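Local coordinates for TetR family transcriptional repressor LfrR (Mycobacterium smegmatis, PDB 2WGB), which represses transcription of the lfrRA operon by binding directly to the promoter region of lfrR-lfrA, at residues 104-109 with 122-127. Sequence-based numbering, arbitrary orientation. Where two conformers were deposited one is given.
Sequences LFVYYE and FDIGDE
Y107 N donates a nearly straight hydrogen bond (168°) to I124 O, 3.0 Å away, the one direct backbone bond between segments 104-109 and 122-127. Two waters extend this join. Water 1 donates to F105 O at 2.6 Å and accepts from I124 N; water 2 accepts from Y108 N and donates to I124 O, which thus takes two donors. Apolar packing begins with an edge-to-face pair: the edge of F122, last residue of helix 116-122, meets the F105 face near its rim, planes at 89° and centroids 5.5 Å apart. M24 of helix 10-29 touches both rings, and L118 lies against F105. I124 sends CG1 anti to its own carbonyl carbon (chi1 -58°), which carries CD1 to 3.8 Å from F105 CB, while its CG2 faces V106 CG2 at 4.2 Å. D126 lies near Y108 CB but spends its carboxylate on R149 and W153 of helix 147-164. In this all-helical TetR-family repressor the contact lies beyond the helix-turn-helix (34-53) and joins the chain before helix 116-122 to its end and the chain after it. Main-chain F105 O, I124 N, I124 O and Y108 N are thus satisfied by Y107 N and water, leaving F105, V106, F122 and I124 to pack as apolar groups.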
# COMPACT_ATOMS: atom_id res chain seq x y z
N LEU A 104 0.67 0.51 6.32
CA LEU A 104 1.50 0.15 5.16
C LEU A 104 2.36 -1.08 5.43
O LEU A 104 2.78 -1.75 4.49
CB LEU A 104 2.41 1.33 4.80
CG LEU A 104 1.72 2.65 4.47
CD1 LEU A 104 2.75 3.75 4.31
CD2 LEU A 104 0.91 2.52 3.19
N PHE A 105 2.61 -1.37 6.71
CA PHE A 105 3.55 -2.44 7.08
C PHE A 105 2.93 -3.75 7.55
O PHE A 105 3.66 -4.66 7.98
CB PHE A 105 4.56 -1.92 8.12
CG PHE A 105 5.47 -0.86 7.57
CD1 PHE A 105 6.70 -1.20 7.02
CD2 PHE A 105 5.09 0.48 7.57
CE1 PHE A 105 7.54 -0.22 6.49
CE2 PHE A 105 5.93 1.45 7.05
CZ PHE A 105 7.15 1.10 6.50
N VAL A 106 1.61 -3.88 7.45
CA VAL A 106 0.93 -5.12 7.89
C VAL A 106 1.57 -6.35 7.22
O VAL A 106 1.79 -6.37 6.01
CB VAL A 106 -0.60 -5.02 7.64
CG1 VAL A 106 -1.29 -6.35 7.90
CG2 VAL A 106 -1.19 -3.92 8.53
N TYR A 107 1.87 -7.37 8.02
CA TYR A 107 2.66 -8.51 7.56
C TYR A 107 2.02 -9.24 6.37
O TYR A 107 2.70 -9.56 5.39
CB TYR A 107 2.91 -9.51 8.70
CG TYR A 107 4.24 -10.25 8.65
CD1 TYR A 107 4.81 -10.75 9.81
CD2 TYR A 107 4.93 -10.44 7.46
CE1 TYR A 107 6.03 -11.42 9.79
CE2 TYR A 107 6.15 -11.12 7.42
CZ TYR A 107 6.69 -11.60 8.60
OH TYR A 107 7.90 -12.28 8.60
N TYR A 108 0.72 -9.49 6.44
CA TYR A 108 0.05 -10.28 5.41
C TYR A 108 -0.06 -9.59 4.04
O TYR A 108 -0.07 -10.25 2.99
CB TYR A 108 -1.35 -10.71 5.88
CG TYR A 108 -2.00 -11.75 4.99
CD1 TYR A 108 -3.00 -11.40 4.10
CD2 TYR A 108 -1.59 -13.08 5.03
CE1 TYR A 108 -3.60 -12.35 3.29
CE2 TYR A 108 -2.19 -14.04 4.21
CZ TYR A 108 -3.19 -13.66 3.34
OH TYR A 108 -3.79 -14.60 2.53
N GLU A 109 -0.13 -8.26 4.05
CA GLU A 109 -0.40 -7.50 2.83
C GLU A 109 0.28 -6.12 2.94
O GLU A 109 -0.38 -5.11 3.14
CB GLU A 109 -1.92 -7.35 2.65
CG GLU A 109 -2.43 -6.46 1.48
CD GLU A 109 -2.42 -7.15 0.13
OE1 GLU A 109 -2.48 -8.39 0.07
OE2 GLU A 109 -2.35 -6.44 -0.90
N PHE A 122 8.88 -5.40 12.06
CA PHE A 122 7.73 -4.95 12.84
C PHE A 122 6.77 -6.09 13.19
O PHE A 122 6.21 -6.10 14.29
CB PHE A 122 6.97 -3.84 12.12
CG PHE A 122 7.75 -2.55 12.01
CD1 PHE A 122 8.46 -2.05 13.10
CD2 PHE A 122 7.76 -1.84 10.83
CE1 PHE A 122 9.18 -0.86 13.00
CE2 PHE A 122 8.49 -0.66 10.71
CZ PHE A 122 9.19 -0.17 11.80
N ASP A 123 6.56 -7.02 12.26
CA ASP A 123 5.73 -8.22 12.49
C ASP A 123 4.35 -7.84 13.05
O ASP A 123 4.03 -8.10 14.21
CB ASP A 123 6.46 -9.20 13.41
CG ASP A 123 5.85 -10.60 13.39
OD1 ASP A 123 4.82 -10.80 12.71
OD2 ASP A 123 6.40 -11.49 14.08
N ILE A 124 3.54 -7.23 12.19
CA ILE A 124 2.22 -6.72 12.55
C ILE A 124 1.14 -7.67 12.02
O ILE A 124 0.91 -7.73 10.80
CB ILE A 124 2.02 -5.32 11.93
CG1 ILE A 124 3.11 -4.35 12.41
CG2 ILE A 124 0.64 -4.75 12.27
CD1 ILE A 124 3.24 -3.09 11.51
N GLY A 125 0.49 -8.42 12.91
CA GLY A 125 -0.53 -9.37 12.51
C GLY A 125 -1.92 -8.78 12.45
O GLY A 125 -2.08 -7.56 12.60
N ASP A 126 -2.94 -9.61 12.23
CA ASP A 126 -4.29 -9.07 12.01
C ASP A 126 -5.43 -10.05 12.31
O ASP A 126 -6.50 -9.95 11.72
CB ASP A 126 -4.40 -8.60 10.54
CG ASP A 126 -4.32 -9.74 9.55
OD1 ASP A 126 -3.89 -10.85 9.94
OD2 ASP A 126 -4.69 -9.56 8.37
N GLU A 127 -5.23 -10.99 13.25
CA GLU A 127 -6.27 -11.99 13.50
C GLU A 127 -7.65 -11.45 13.94
O GLU A 127 -8.68 -11.96 13.51
CB GLU A 127 -5.79 -13.06 14.48
CG GLU A 127 -6.86 -14.06 14.89
CD GLU A 127 -7.35 -14.93 13.75
OE1 GLU A 127 -6.71 -14.95 12.68
OE2 GLU A 127 -8.39 -15.60 13.92
O HOH W 1 4.49 -6.51 9.57
O HOH W 2 -0.61 -9.47 8.97